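Long-range contact in DegV family protein ([Eubacterium] eligens, PDB 5UXY), which probably binds long-chain fatty acids, as FakB-like DegV proteins do, and carries heptadecanoic acid in this structure: residues A[162-167]-A[262-267]. Sequence-based numbering, arbitrary orientation.
Sequences LHNLAQ and CSYYAE. With X90 (heptadecanoic acid), chain D.
The N-terminal turn of helix 163-167 meets the C-terminal end of helix 260-266 nearly at right angles, the short axes 85° apart and 8.4 Å at their closest, beside the fatty-acid site of the DegV fold. Glu267, with positive phi just past the second helix, sends its extended side chain back to the start of the first, a carboxylate at a helix N terminus. Its OE2 takes the Asn164 N-H at 2.9 Å in an almost straight bond, met on the syn side but tilted out of the carboxylate plane. His163 N lies 3.0 Å from the same Glu267 OE2. The helix dipole would probably favour the charged form of the glutamate. One water bridges the two segments, accepting from Leu165 N and donating to Tyr265 O and Glu267 OE2.

Asn164, its CG anti to the carbonyl carbon (chi1 -68°), lays its amide flat over one face of the Tyr264 ring, the planes only 4° apart, with CB above the same face in a CH-pi contact. ND2 also donates to Tyr264 O at 2.8 Å, with that oxygen close to the amide plane, and Gln167 NE2 reaches Asn164 OD1, so the amide is held from both ends. Tyr264 OH bonds to Ser58. The Tyr265 ring has the Tyr264 edge over one face and the heptadecanoic acid chain against the other, while its hydroxyl binds Thr60, which also bonds the ligand. Leu165 comes in obliquely and puts CD2 3.6 Å from Tyr265 CD1, and on the ligand side Tyr265 CB sits 3.5 Å from C29 of the lipid.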
ATOM      1  N   LEU A 162       4.940   2.688 -15.874  1.00 12.30           N
ATOM      2  CA  LEU A 162       5.316   3.601 -14.794  1.00 14.69           C
ATOM      3  C   LEU A 162       5.037   5.030 -15.198  1.00 13.55           C
ATOM      4  O   LEU A 162       5.625   5.960 -14.649  1.00 15.68           O
ATOM      5  CB  LEU A 162       6.792   3.422 -14.419  1.00 16.54           C
ATOM      6  CG  LEU A 162       7.090   2.067 -13.735  1.00 16.57           C
ATOM      7  CD1 LEU A 162       7.398   1.013 -14.719  1.00 20.12           C
ATOM      8  CD2 LEU A 162       8.219   2.195 -12.715  1.00 18.22           C
ATOM      9  N   HIS A 163       4.119   5.208 -16.155  1.00 16.86           N
ATOM     10  CA  HIS A 163       3.843   6.536 -16.706  1.00 18.44           C
ATOM     11  C   HIS A 163       3.311   7.481 -15.629  1.00 18.17           C
ATOM     12  O   HIS A 163       3.755   8.623 -15.517  1.00 16.81           O
ATOM     13  CB  HIS A 163       2.820   6.399 -17.838  1.00 18.92           C
ATOM     14  CG  HIS A 163       2.394   7.704 -18.420  1.00 31.10           C
ATOM     15  ND1 HIS A 163       3.253   8.504 -19.145  1.00 33.35           N
ATOM     16  CD2 HIS A 163       1.213   8.375 -18.346  1.00 27.17           C
ATOM     17  CE1 HIS A 163       2.612   9.602 -19.513  1.00 47.15           C
ATOM     18  NE2 HIS A 163       1.371   9.543 -19.054  1.00 36.01           N
ATOM     19  N   ASN A 164       2.340   7.019 -14.843  1.00 13.28           N
ATOM     20  CA  ASN A 164       1.760   7.895 -13.816  1.00 16.18           C
ATOM     21  C   ASN A 164       2.747   8.220 -12.689  1.00 15.22           C
ATOM     22  O   ASN A 164       2.775   9.362 -12.187  1.00 18.75           O
ATOM     23  CB  ASN A 164       0.478   7.236 -13.282  1.00 13.84           C
ATOM     24  CG  ASN A 164      -0.589   7.208 -14.316  1.00 18.64           C
ATOM     25  OD1 ASN A 164      -0.573   8.035 -15.229  1.00 17.75           O
ATOM     26  ND2 ASN A 164      -1.520   6.279 -14.202  1.00 16.37           N
ATOM     27  N   LEU A 165       3.525   7.234 -12.218  1.00 10.88           N
ATOM     28  CA  LEU A 165       4.620   7.536 -11.303  1.00 13.62           C
ATOM     29  C   LEU A 165       5.569   8.583 -11.894  1.00 19.78           C
ATOM     30  O   LEU A 165       5.967   9.535 -11.221  1.00 18.17           O
ATOM     31  CB  LEU A 165       5.417   6.254 -10.963  1.00 10.96           C
ATOM     32  CG  LEU A 165       4.723   5.257 -10.029  1.00 11.97           C
ATOM     33  CD1 LEU A 165       5.364   3.862 -10.239  1.00 16.04           C
ATOM     34  CD2 LEU A 165       4.870   5.723  -8.550  1.00 12.99           C
ATOM     35  N   ALA A 166       5.975   8.393 -13.155  1.00 15.91           N
ATOM     36  CA  ALA A 166       6.994   9.247 -13.733  1.00 15.44           C
ATOM     37  C   ALA A 166       6.463  10.656 -13.971  1.00 18.66           C
ATOM     38  O   ALA A 166       7.178  11.627 -13.733  1.00 18.41           O
ATOM     39  CB  ALA A 166       7.494   8.669 -15.045  1.00 15.18           C
ATOM     40  N   GLN A 167       5.209  10.790 -14.429  1.00 15.20           N
ATOM     41  CA  GLN A 167       4.729  12.147 -14.702  1.00 17.08           C
ATOM     42  C   GLN A 167       4.500  12.908 -13.412  1.00 26.72           C
ATOM     43  O   GLN A 167       4.481  14.138 -13.434  1.00 24.21           O
ATOM     44  CB  GLN A 167       3.450  12.124 -15.554  1.00 23.62           C
ATOM     45  CG  GLN A 167       2.219  11.720 -14.794  1.00 19.61           C
ATOM     46  CD  GLN A 167       0.902  11.941 -15.535  1.00 34.04           C
ATOM     47  OE1 GLN A 167       0.577  13.058 -15.943  1.00 27.20           O
ATOM     48  NE2 GLN A 167       0.122  10.885 -15.662  1.00 24.16           N
ATOM     49  N   CYS A 262      -3.603   2.884  -5.502  1.00 12.21           N
ATOM     50  CA  CYS A 262      -2.616   1.925  -5.993  1.00 14.53           C
ATOM     51  C   CYS A 262      -2.872   1.581  -7.464  1.00 16.24           C
ATOM     52  O   CYS A 262      -1.933   1.390  -8.233  1.00 17.63           O
ATOM     53  CB  CYS A 262      -2.623   0.663  -5.134  1.00 16.92           C
ATOM     54  SG  CYS A 262      -1.760   0.975  -3.466  1.00 28.71           S
ATOM     55  N   SER A 263      -4.127   1.498  -7.880  1.00 13.45           N
ATOM     56  CA  SER A 263      -4.403   1.228  -9.310  1.00 13.45           C
ATOM     57  C   SER A 263      -3.845   2.333 -10.186  1.00 17.82           C
ATOM     58  O   SER A 263      -3.286   2.071 -11.259  1.00 13.87           O
ATOM     59  CB  SER A 263      -5.920   1.053  -9.541  1.00 14.85           C
ATOM     60  OG  SER A 263      -6.384  -0.116  -8.878  1.00 13.89           O
ATOM     61  N   TYR A 264      -3.958   3.576  -9.734  1.00 14.19           N
ATOM     62  CA  TYR A 264      -3.451   4.694 -10.526  1.00 17.83           C
ATOM     63  C   TYR A 264      -1.927   4.604 -10.705  1.00 13.88           C
ATOM     64  O   TYR A 264      -1.416   4.768 -11.823  1.00 13.30           O
ATOM     65  CB  TYR A 264      -3.855   6.026  -9.854  1.00 14.87           C
ATOM     66  CG  TYR A 264      -3.239   7.214 -10.515  1.00 13.08           C
ATOM     67  CD1 TYR A 264      -3.776   7.683 -11.718  1.00 16.57           C
ATOM     68  CD2 TYR A 264      -2.107   7.851  -9.980  1.00 12.96           C
ATOM     69  CE1 TYR A 264      -3.185   8.768 -12.396  1.00 15.42           C
ATOM     70  CE2 TYR A 264      -1.528   8.973 -10.629  1.00 16.01           C
ATOM     71  CZ  TYR A 264      -2.076   9.413 -11.837  1.00 17.44           C
ATOM     72  OH  TYR A 264      -1.513  10.471 -12.495  1.00 18.48           O
ATOM     73  N   TYR A 265      -1.187   4.371  -9.600  1.00 12.43           N
ATOM     74  CA  TYR A 265       0.278   4.384  -9.646  1.00 15.31           C
ATOM     75  C   TYR A 265       0.882   3.044 -10.089  1.00 14.74           C
ATOM     76  O   TYR A 265       1.940   3.038 -10.758  1.00 14.80           O
ATOM     77  CB  TYR A 265       0.852   4.781  -8.279  1.00 11.80           C
ATOM     78  CG  TYR A 265       0.818   6.268  -8.093  1.00 14.74           C
ATOM     79  CD1 TYR A 265       1.533   7.108  -8.985  1.00 11.90           C
ATOM     80  CD2 TYR A 265       0.055   6.857  -7.069  1.00 15.87           C
ATOM     81  CE1 TYR A 265       1.508   8.509  -8.847  1.00 16.53           C
ATOM     82  CE2 TYR A 265       0.023   8.274  -6.927  1.00 14.07           C
ATOM     83  CZ  TYR A 265       0.758   9.070  -7.796  1.00 15.66           C
ATOM     84  OH  TYR A 265       0.734  10.444  -7.723  1.00 15.80           O
ATOM     85  N   ALA A 266       0.247   1.918  -9.756  1.00 12.62           N
ATOM     86  CA  ALA A 266       0.781   0.639 -10.255  1.00 18.48           C
ATOM     87  C   ALA A 266       0.375   0.350 -11.705  1.00 15.94           C
ATOM     88  O   ALA A 266       1.092  -0.372 -12.424  1.00 13.56           O
ATOM     89  CB  ALA A 266       0.350  -0.507  -9.338  1.00 10.00           C
ATOM     90  N   GLU A 267      -0.751   0.894 -12.144  1.00 15.01           N
ATOM     91  CA  GLU A 267      -1.337   0.820 -13.493  1.00 15.02           C
ATOM     92  C   GLU A 267      -1.837  -0.567 -13.871  1.00 16.21           C
ATOM     93  O   GLU A 267      -1.550  -1.557 -13.205  1.00 11.72           O
ATOM     94  CB  GLU A 267      -0.374   1.352 -14.547  1.00 16.69           C
ATOM     95  CG  GLU A 267      -0.203   2.831 -14.301  1.00 18.81           C
ATOM     96  CD  GLU A 267       0.400   3.556 -15.475  1.00 28.69           C
ATOM     97  OE1 GLU A 267      -0.121   3.393 -16.591  1.00 29.58           O
ATOM     98  OE2 GLU A 267       1.394   4.285 -15.274  1.00 20.04           O
TER
HETATM   99  O19 X90 D 303      -0.691  12.389  -3.851  1.00 24.81           O
HETATM  100  C21 X90 D 303      -0.153  11.752  -2.894  1.00 34.11           C
HETATM  101  O21 X90 D 303       0.376  12.416  -1.927  1.00 21.45           O
HETATM  102  C22 X90 D 303      -0.122  10.207  -2.983  1.00 24.01           C
HETATM  103  C23 X90 D 303       1.165   9.837  -3.761  1.00 19.04           C
HETATM  104  C24 X90 D 303       1.435   8.312  -3.685  1.00 16.27           C
HETATM  105  C25 X90 D 303       2.814   8.040  -4.368  1.00 20.32           C
HETATM  106  C26 X90 D 303       3.344   6.597  -4.258  1.00 22.98           C
HETATM  107  C27 X90 D 303       2.220   5.574  -4.365  1.00 28.01           C
HETATM  108  C28 X90 D 303       2.766   4.151  -4.628  1.00 25.76           C
HETATM  109  C29 X90 D 303       1.669   3.239  -5.213  1.00 24.80           C
HETATM  110  C30 X90 D 303       3.323   1.647  -6.742  1.00 23.27           C
HETATM  111  C31 X90 D 303       4.346   0.623  -6.125  1.00 21.17           C
HETATM  112  C32 X90 D 303       5.397   1.416  -5.319  1.00 28.19           C
HETATM  113  C33 X90 D 303       5.993   0.662  -4.126  1.00 25.49           C
HETATM  114  C34 X90 D 303       7.130   1.428  -3.405  1.00 26.82           C
HETATM  115  C35 X90 D 303       6.645   1.907  -2.025  1.00 27.50           C
HETATM  116  C36 X90 D 303       7.642   2.748  -1.208  1.00 21.05           C
HETATM  117  C39 X90 D 303       2.125   1.856  -5.756  1.00 22.99           C
HETATM  118  O   HOH W   1       2.837   4.552 -12.775  1.00 14.11           O